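PDB 2FGC: acetolactate synthase, small subunit from Thermotoga maritima, which probably serves as the regulatory small subunit of a larger enzyme, built from an ACT domain followed by a second small-subunit domain. Local coordinates for residues L35-P40 / P68-L73; N48-R53 / K89-L94; A116-R121 / A161-L166. All blocks are in the same frame, centred on the assembly; numbering follows the deposited sequence.

Contact 1: L35-P40 / P68-L73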
loop_
_atom_site.group_PDB
_atom_site.type_symbol
_atom_site.label_atom_id
_atom_site.label_comp_id
_atom_site.label_asym_id
_atom_site.label_seq_id
_atom_site.Cartn_x
_atom_site.Cartn_y
_atom_site.Cartn_z
ATOM N N LEU A 35 1.553 -13.159 -8.362
ATOM C CA LEU A 35 2.700 -13.591 -7.580
ATOM C C LEU A 35 3.883 -13.481 -8.510
ATOM O O LEU A 35 3.824 -14.024 -9.597
ATOM C CB LEU A 35 2.481 -15.037 -7.155
ATOM C CG LEU A 35 2.855 -15.536 -5.763
ATOM C CD1 LEU A 35 2.416 -14.601 -4.668
ATOM C CD2 LEU A 35 2.202 -16.906 -5.559
ATOM N N VAL A 36 4.924 -12.738 -8.130
ATOM C CA VAL A 36 6.077 -12.541 -9.023
ATOM C C VAL A 36 7.423 -12.852 -8.299
ATOM O O VAL A 36 7.598 -12.499 -7.125
ATOM C CB VAL A 36 6.081 -11.091 -9.693
ATOM C CG1 VAL A 36 4.659 -10.637 -10.158
ATOM C CG2 VAL A 36 6.588 -10.058 -8.748
ATOM N N HIS A 37 8.362 -13.516 -8.982
ATOM C CA HIS A 37 9.699 -13.758 -8.428
ATOM C C HIS A 37 10.295 -12.382 -8.112
ATOM O O HIS A 37 10.258 -11.492 -8.940
ATOM C CB HIS A 37 10.545 -14.576 -9.422
ATOM C CG HIS A 37 11.955 -14.843 -8.966
ATOM N ND1 HIS A 37 12.261 -15.349 -7.713
ATOM C CD2 HIS A 37 13.143 -14.703 -9.614
ATOM C CE1 HIS A 37 13.573 -15.481 -7.602
ATOM N NE2 HIS A 37 14.131 -15.103 -8.744
ATOM N N ASN A 38 10.773 -12.163 -6.895
ATOM C CA ASN A 38 11.295 -10.827 -6.611
ATOM C C ASN A 38 12.816 -10.717 -6.630
ATOM O O ASN A 38 13.521 -11.300 -5.811
ATOM C CB ASN A 38 10.572 -10.119 -5.423
ATOM C CG ASN A 38 11.276 -10.286 -4.064
ATOM O OD1 ASN A 38 12.424 -9.846 -3.864
ATOM N ND2 ASN A 38 10.560 -10.876 -3.108
ATOM N N LYS A 39 13.296 -10.006 -7.641
ATOM C CA LYS A 39 14.706 -9.657 -7.802
ATOM C C LYS A 39 14.839 -8.239 -8.440
ATOM O O LYS A 39 13.858 -7.691 -8.957
ATOM C CB LYS A 39 15.408 -10.716 -8.662
ATOM C CG LYS A 39 15.269 -10.457 -10.139
ATOM C CD LYS A 39 16.144 -11.360 -10.977
ATOM C CE LYS A 39 15.331 -12.532 -11.496
ATOM N NZ LYS A 39 13.912 -12.133 -11.765
ATOM N N PRO A 40 16.033 -7.622 -8.365
ATOM C CA PRO A 40 16.350 -6.431 -9.173
ATOM C C PRO A 40 15.844 -6.432 -10.639
ATOM O O PRO A 40 16.181 -7.332 -11.436
ATOM C CB PRO A 40 17.887 -6.398 -9.159
ATOM C CG PRO A 40 18.269 -7.055 -7.866
ATOM C CD PRO A 40 17.132 -7.972 -7.445
ATOM N N PRO A 68 8.267 -17.132 0.704
ATOM C CA PRO A 68 9.457 -16.260 0.735
ATOM C C PRO A 68 10.124 -16.210 -0.656
ATOM O O PRO A 68 10.222 -17.236 -1.326
ATOM C CB PRO A 68 10.366 -16.920 1.790
ATOM C CG PRO A 68 9.857 -18.295 1.957
ATOM C CD PRO A 68 8.405 -18.313 1.582
ATOM N N GLY A 69 10.533 -15.025 -1.108
ATOM C CA GLY A 69 11.136 -14.913 -2.426
ATOM C C GLY A 69 10.160 -14.489 -3.518
ATOM O O GLY A 69 10.577 -14.149 -4.630
ATOM N N LEU A 70 8.862 -14.491 -3.210
ATOM C CA LEU A 70 7.855 -14.066 -4.158
ATOM C C LEU A 70 7.057 -12.923 -3.602
ATOM O O LEU A 70 6.604 -12.985 -2.470
ATOM C CB LEU A 70 6.901 -15.202 -4.500
ATOM C CG LEU A 70 7.414 -16.546 -5.002
ATOM C CD1 LEU A 70 6.208 -17.448 -5.234
ATOM C CD2 LEU A 70 8.268 -16.396 -6.247
ATOM N N SER A 71 6.895 -11.884 -4.407
ATOM C CA SER A 71 6.035 -10.762 -4.080
ATOM C C SER A 71 4.642 -10.940 -4.632
ATOM O O SER A 71 4.450 -11.651 -5.614
ATOM C CB SER A 71 6.605 -9.510 -4.686
ATOM O OG SER A 71 7.811 -9.278 -4.053
ATOM N N ARG A 72 3.670 -10.282 -3.992
ATOM C CA ARG A 72 2.302 -10.295 -4.466
ATOM C C ARG A 72 1.896 -8.878 -4.728
ATOM O O ARG A 72 2.105 -7.991 -3.895
ATOM C CB ARG A 72 1.389 -10.936 -3.441
ATOM C CG ARG A 72 -0.111 -10.854 -3.773
ATOM C CD ARG A 72 -0.960 -11.738 -2.794
ATOM N NE ARG A 72 -0.562 -13.164 -2.783
ATOM C CZ ARG A 72 -1.035 -14.066 -3.636
ATOM N NH1 ARG A 72 -1.879 -13.691 -4.578
ATOM N NH2 ARG A 72 -0.669 -15.332 -3.567
ATOM N N LEU A 73 1.324 -8.703 -5.902
ATOM C CA LEU A 73 0.857 -7.446 -6.442
ATOM C C LEU A 73 -0.613 -7.523 -6.658
ATOM O O LEU A 73 -1.089 -8.483 -7.237
ATOM C CB LEU A 73 1.395 -7.272 -7.854
ATOM C CG LEU A 73 2.686 -6.523 -8.009
ATOM C CD1 LEU A 73 3.803 -7.475 -7.680
ATOM C CD2 LEU A 73 2.753 -6.086 -9.434
#
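L35, V36 and H37 face R72, S71 and L70 in antiparallel pairing where strands 28-37 and 70-79 meet, the two central strands of the four-stranded sheet of the ACT domain, a ferredoxin-like fold. V36 and S71 form the hydrogen-bonded pair: V36 N donates to S71 O at 2.8 Å and S71 N returns a bond to V36 O at 2.9 Å. L35–R72 and H37–L70 are the flanking non-hydrogen-bonded pairs. On their common face L35 touches both R72 and L70. Its CD1 lies over one face of the R72 guanidinium, displaced from its centre, with NH2 at 3.4 Å. The arginine chain runs extended until it bends at chi3 (-57°), which turns its end back over this methyl group. E66 takes NH2 in a salt bridge and S33 OG is hydrogen-bonded to NH1, so the polar end is held while its flat side packs on hydrocarbon. L70 crosses L35 at about a right angle and divides its branches: CD1 meets L35 CG at 3.9 Å, whereas CD2 reaches H37 CA at 3.7 Å and lies near the plane of the imidazole, at its edge. V36 and S71 point to the other face, where V36 CG2 touches L73 CD1 at 3.9 Å. Just past the end of strand 28-37, N38 CB comes to 3.2 Å from S71 OG, which lies within the other strand. The pairing closes with N38 N hydrogen-bonded to G69 O at 3.0 Å.

Contact 2: N48-R53 / K89-L94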
loop_
_atom_site.group_PDB
_atom_site.type_symbol
_atom_site.label_atom_id
_atom_site.label_comp_id
_atom_site.label_asym_id
_atom_site.label_seq_id
_atom_site.Cartn_x
_atom_site.Cartn_y
_atom_site.Cartn_z
ATOM N N ASN A 48 6.402 -2.096 -17.775
ATOM C CA ASN A 48 6.588 -2.004 -19.226
ATOM C C ASN A 48 5.479 -2.731 -19.992
ATOM O O ASN A 48 4.825 -2.138 -20.867
ATOM C CB ASN A 48 7.981 -2.497 -19.657
ATOM C CG ASN A 48 9.018 -1.367 -19.748
ATOM O OD1 ASN A 48 9.972 -1.321 -18.962
ATOM N ND2 ASN A 48 8.835 -0.460 -20.716
ATOM N N LEU A 49 5.257 -3.996 -19.619
ATOM C CA LEU A 49 4.245 -4.870 -20.229
ATOM C C LEU A 49 2.849 -4.295 -20.143
ATOM O O LEU A 49 2.026 -4.494 -21.028
ATOM C CB LEU A 49 4.221 -6.243 -19.535
ATOM C CG LEU A 49 3.076 -7.199 -19.923
ATOM C CD1 LEU A 49 3.213 -7.753 -21.365
ATOM C CD2 LEU A 49 3.000 -8.306 -18.920
ATOM N N PHE A 50 2.571 -3.603 -19.056
ATOM C CA PHE A 50 1.243 -3.063 -18.873
ATOM C C PHE A 50 1.034 -1.765 -19.610
ATOM O O PHE A 50 -0.045 -1.537 -20.161
ATOM C CB PHE A 50 0.927 -2.959 -17.395
ATOM C CG PHE A 50 0.644 -4.285 -16.782
ATOM C CD1 PHE A 50 1.080 -5.458 -17.421
ATOM C CD2 PHE A 50 -0.062 -4.387 -15.598
ATOM C CE1 PHE A 50 0.822 -6.707 -16.886
ATOM C CE2 PHE A 50 -0.324 -5.637 -15.047
ATOM C CZ PHE A 50 0.125 -6.799 -15.690
ATOM N N ALA A 51 2.079 -0.941 -19.641
ATOM C CA ALA A 51 2.060 0.298 -20.405
ATOM C C ALA A 51 1.983 0.028 -21.916
ATOM O O ALA A 51 1.088 0.557 -22.588
ATOM C CB ALA A 51 3.253 1.166 -20.049
ATOM N N ARG A 52 2.889 -0.816 -22.431
ATOM C CA ARG A 52 2.916 -1.181 -23.866
ATOM C C ARG A 52 1.950 -2.331 -24.206
ATOM O O ARG A 52 2.277 -3.222 -25.013
ATOM C CB ARG A 52 4.350 -1.497 -24.349
ATOM N N ARG A 53 0.779 -2.299 -23.560
ATOM C CA ARG A 53 -0.369 -3.160 -23.874
ATOM C C ARG A 53 -1.706 -2.382 -23.780
ATOM O O ARG A 53 -2.781 -2.922 -24.094
ATOM C CB ARG A 53 -0.376 -4.398 -22.972
ATOM C CG ARG A 53 -1.110 -5.585 -23.549
ATOM C CD ARG A 53 -0.335 -6.151 -24.713
ATOM N NE ARG A 53 -1.171 -6.918 -25.627
ATOM C CZ ARG A 53 -1.435 -6.569 -26.888
ATOM N NH1 ARG A 53 -0.947 -5.448 -27.414
ATOM N NH2 ARG A 53 -2.198 -7.348 -27.638
ATOM N N LYS A 89 -3.257 -13.502 -19.958
ATOM C CA LYS A 89 -2.452 -13.879 -21.115
ATOM C C LYS A 89 -1.105 -13.147 -21.184
ATOM O O LYS A 89 -0.075 -13.784 -21.306
ATOM C CB LYS A 89 -3.247 -13.667 -22.401
ATOM C CG LYS A 89 -2.519 -14.067 -23.662
ATOM C CD LYS A 89 -3.305 -13.655 -24.913
ATOM N N GLN A 90 -1.129 -11.820 -21.080
ATOM C CA GLN A 90 0.061 -10.930 -21.181
ATOM C C GLN A 90 1.032 -10.931 -19.992
ATOM O O GLN A 90 2.234 -10.759 -20.182
ATOM C CB GLN A 90 -0.370 -9.468 -21.372
ATOM C CG GLN A 90 -1.393 -9.232 -22.463
ATOM C CD GLN A 90 -0.903 -9.636 -23.815
ATOM O OE1 GLN A 90 0.273 -9.475 -24.129
ATOM N NE2 GLN A 90 -1.800 -10.171 -24.635
ATOM N N ALA A 91 0.521 -11.050 -18.772
ATOM C CA ALA A 91 1.400 -11.130 -17.620
ATOM C C ALA A 91 2.313 -12.383 -17.704
ATOM O O ALA A 91 3.555 -12.292 -17.536
ATOM C CB ALA A 91 0.562 -11.108 -16.276
ATOM N N TYR A 92 1.685 -13.524 -18.038
ATOM C CA TYR A 92 2.330 -14.832 -18.061
ATOM C C TYR A 92 3.521 -14.864 -18.991
ATOM O O TYR A 92 4.345 -15.731 -18.891
ATOM C CB TYR A 92 1.326 -15.982 -18.313
ATOM C CG TYR A 92 0.634 -16.474 -17.034
ATOM C CD1 TYR A 92 1.372 -16.764 -15.878
ATOM C CD2 TYR A 92 -0.756 -16.653 -16.977
ATOM C CE1 TYR A 92 0.746 -17.226 -14.700
ATOM C CE2 TYR A 92 -1.401 -17.119 -15.814
ATOM C CZ TYR A 92 -0.648 -17.392 -14.670
ATOM O OH TYR A 92 -1.288 -17.830 -13.522
ATOM N N LYS A 93 3.670 -13.846 -19.817
ATOM C CA LYS A 93 4.805 -13.799 -20.727
ATOM C C LYS A 93 6.056 -13.237 -20.060
ATOM O O LYS A 93 7.151 -13.280 -20.610
ATOM C CB LYS A 93 4.455 -13.019 -21.999
ATOM C CG LYS A 93 3.062 -13.310 -22.494
ATOM C CD LYS A 93 2.921 -13.100 -23.983
ATOM C CE LYS A 93 1.823 -14.088 -24.458
ATOM N NZ LYS A 93 1.040 -13.525 -25.606
ATOM N N LEU A 94 5.902 -12.685 -18.873
ATOM C CA LEU A 94 7.075 -12.430 -18.074
ATOM C C LEU A 94 7.343 -13.715 -17.338
ATOM O O LEU A 94 6.437 -14.275 -16.692
ATOM C CB LEU A 94 6.845 -11.288 -17.095
ATOM C CG LEU A 94 6.839 -9.865 -17.613
ATOM C CD1 LEU A 94 6.951 -9.024 -16.331
ATOM C CD2 LEU A 94 7.954 -9.536 -18.657
#
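R53 and Q90 lie against each other at the outer margin of the meeting between the ends of helices 42-51 and 83-91, the two helices of the ACT domain. Their side chains cross at about a right angle, with the guanidinium and amide planes 59° apart. The amide carbon comes to the edge of the guanidinium, near its plane, with Q90 CD 3.3 Å from R53 NE. Both chains bend at chi2 (-61° in Q90, 70° in R53), which folds them against each other. The aliphatic parts add to the contact, R53 CG touching Q90 CG at 3.8 Å. Next to this pair the L49 side chain sets out toward the other helix, its CG anti to the backbone N, and lies across Q90, roughly perpendicular to it, so that L49 CD1 meets Q90 CB at 4.0 Å. Its other branch is modelled too near Q90 O, and its exact placement is doubtful. Deeper in, the A91 methyl lies at the rim of the F50 ring, with A91 CB 4.4 Å from F50 CZ. F50 also makes an edge-to-face contact with F55, A91 rests on V97 and V100 of strand 97-102, and L94 packs against K45 and V46 of helix 42-51.

Contact 3: A116-R121 / A161-L166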
loop_
_atom_site.group_PDB
_atom_site.type_symbol
_atom_site.label_atom_id
_atom_site.label_comp_id
_atom_site.label_asym_id
_atom_site.label_seq_id
_atom_site.Cartn_x
_atom_site.Cartn_y
_atom_site.Cartn_z
ATOM N N ALA A 116 -4.548 5.003 4.688
ATOM C CA ALA A 116 -4.027 6.344 4.410
ATOM C C ALA A 116 -3.385 6.905 5.658
ATOM O O ALA A 116 -3.862 6.649 6.767
ATOM C CB ALA A 116 -5.157 7.241 3.986
ATOM N N LEU A 117 -2.286 7.630 5.492
ATOM C CA LEU A 117 -1.750 8.500 6.563
ATOM C C LEU A 117 -2.174 9.933 6.260
ATOM O O LEU A 117 -1.894 10.428 5.151
ATOM C CB LEU A 117 -0.230 8.443 6.650
ATOM C CG LEU A 117 0.367 7.106 7.101
ATOM C CD1 LEU A 117 1.838 7.264 7.394
ATOM C CD2 LEU A 117 -0.329 6.573 8.321
ATOM N N ILE A 118 -2.845 10.607 7.208
ATOM C CA ILE A 118 -3.298 11.966 6.935
ATOM C C ILE A 118 -2.763 13.007 7.926
ATOM O O ILE A 118 -3.087 12.922 9.111
ATOM C CB ILE A 118 -4.819 12.008 6.898
ATOM C CG1 ILE A 118 -5.303 10.966 5.900
ATOM C CG2 ILE A 118 -5.286 13.399 6.468
ATOM C CD1 ILE A 118 -6.537 10.250 6.290
ATOM N N LYS A 119 -1.957 13.976 7.457
ATOM C CA LYS A 119 -1.493 15.094 8.320
ATOM C C LYS A 119 -2.498 16.255 8.271
ATOM O O LYS A 119 -2.741 16.804 7.197
ATOM C CB LYS A 119 -0.144 15.588 7.836
ATOM C CG LYS A 119 0.686 16.398 8.801
ATOM C CD LYS A 119 1.977 16.906 8.071
ATOM C CE LYS A 119 3.245 16.834 8.912
ATOM N NZ LYS A 119 4.423 16.440 8.073
ATOM N N VAL A 120 -3.128 16.589 9.406
ATOM C CA VAL A 120 -4.107 17.680 9.467
ATOM C C VAL A 120 -3.660 18.724 10.454
ATOM O O VAL A 120 -3.234 18.386 11.516
ATOM C CB VAL A 120 -5.537 17.240 9.868
ATOM C CG1 VAL A 120 -6.115 16.372 8.859
ATOM C CG2 VAL A 120 -5.518 16.450 11.116
ATOM N N ARG A 121 -3.737 19.996 10.085
ATOM C CA ARG A 121 -3.466 21.132 10.998
ATOM C C ARG A 121 -4.764 21.482 11.774
ATOM O O ARG A 121 -5.843 21.451 11.187
ATOM C CB ARG A 121 -3.064 22.338 10.153
ATOM C CG ARG A 121 -2.507 23.531 10.955
ATOM C CD ARG A 121 -2.113 24.681 10.026
ATOM N N ALA A 161 -14.525 9.015 2.096
ATOM C CA ALA A 161 -15.533 9.721 2.889
ATOM C C ALA A 161 -14.843 10.429 4.068
ATOM O O ALA A 161 -15.142 11.580 4.391
ATOM C CB ALA A 161 -16.604 8.763 3.361
ATOM N N PHE A 162 -13.897 9.754 4.691
ATOM C CA PHE A 162 -13.182 10.346 5.821
ATOM C C PHE A 162 -12.364 11.601 5.404
ATOM O O PHE A 162 -12.518 12.691 5.979
ATOM C CB PHE A 162 -12.265 9.308 6.501
ATOM C CG PHE A 162 -11.461 9.907 7.607
ATOM C CD1 PHE A 162 -12.037 10.117 8.859
ATOM C CD2 PHE A 162 -10.186 10.359 7.384
ATOM C CE1 PHE A 162 -11.321 10.708 9.922
ATOM C CE2 PHE A 162 -9.447 10.988 8.446
ATOM C CZ PHE A 162 -10.043 11.146 9.730
ATOM N N ILE A 163 -11.501 11.434 4.399
ATOM C CA ILE A 163 -10.739 12.511 3.789
ATOM C C ILE A 163 -11.567 13.695 3.360
ATOM O O ILE A 163 -11.171 14.838 3.574
ATOM C CB ILE A 163 -9.922 11.967 2.614
ATOM C CG1 ILE A 163 -8.714 11.210 3.168
ATOM C CG2 ILE A 163 -9.496 13.105 1.628
ATOM C CD1 ILE A 163 -8.039 10.189 2.109
ATOM N N ASN A 164 -12.715 13.444 2.762
ATOM C CA ASN A 164 -13.584 14.539 2.364
ATOM C C ASN A 164 -14.247 15.287 3.494
ATOM O O ASN A 164 -14.635 16.459 3.334
ATOM C CB ASN A 164 -14.605 14.057 1.351
ATOM C CG ASN A 164 -13.939 13.664 0.023
ATOM O OD1 ASN A 164 -12.937 14.273 -0.416
ATOM N ND2 ASN A 164 -14.481 12.634 -0.610
ATOM N N LEU A 165 -14.361 14.645 4.650
ATOM C CA LEU A 165 -14.990 15.295 5.787
ATOM C C LEU A 165 -14.050 16.238 6.544
ATOM O O LEU A 165 -14.487 17.032 7.424
ATOM C CB LEU A 165 -15.561 14.247 6.726
ATOM C CG LEU A 165 -16.871 13.648 6.241
ATOM C CD1 LEU A 165 -17.235 12.484 7.136
ATOM C CD2 LEU A 165 -17.988 14.668 6.257
ATOM N N LEU A 166 -12.763 16.174 6.226
ATOM C CA LEU A 166 -11.826 17.079 6.905
ATOM C C LEU A 166 -11.838 18.487 6.278
ATOM O O LEU A 166 -12.099 18.614 5.065
ATOM C CB LEU A 166 -10.432 16.490 6.907
ATOM C CG LEU A 166 -10.314 15.172 7.656
ATOM C CD1 LEU A 166 -8.934 14.575 7.350
ATOM C CD2 LEU A 166 -10.514 15.446 9.182
#
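I118 meets F162, I163 and L166 where strand 110-121 is covered by helix 156-165, in a domain that repeats the βαββαβ order of a ferredoxin-like fold. The side chain of I118 leaves the sheet toward the helix and divides at CB. One branch, CG2, ends against L166 CD1 at 3.9 Å. The other, CG1, stands anti to the carbonyl carbon (chi1 -54°) and carries CD1 further out, into the angle between two helix residues. There CD1 meets the edge of the F162 ring, near its plane, at 3.7 Å from CE2 and 3.8 Å from CD2, and it also touches I163 CG1 at 3.9 Å. The F162 and I118 side chains run antiparallel alongside each other, the ring being brought to the strand by a CG anti to its backbone N (chi1 177°). Two residues along the strand V120 points the same way, and its CG1 meets L166 CD1 at 3.7 Å. That single methyl therefore touches both strand residues. F162 continues the apolar layer to L132 and V133 of helix 126-135 and makes an edge-to-face contact with F136. Q168 NE2 is hydrogen-bonded to the backbone oxygens of both I163 and L166. Across the contact itself no hydrogen bond forms, and all five touching residues are buried: helix and sheet are joined here by the fit of branched aliphatic groups and one ring edge.

Contacts 1 and 2 belong to the ACT domain and contact 3 to the following domain, on the opposite side of the chain's centre; the centres of contacts 1 and 3 are about 32 Å apart. Contacts 1 and 2 use successive elements: strands 28-37 and 70-79 pair in the first, and the helices that follow each of them meet in the second, about 6 Å away at the nearest atoms. Both are partly buried, whereas contact 3 is wholly buried. The chemistry differs accordingly: backbone bonds plus a leucine and arginine layer on one face in contact 1, a mixture of amide, guanidinium and aliphatic groups between helices in contact 2, and hydrocarbon alone between sheet and helix in contact 3.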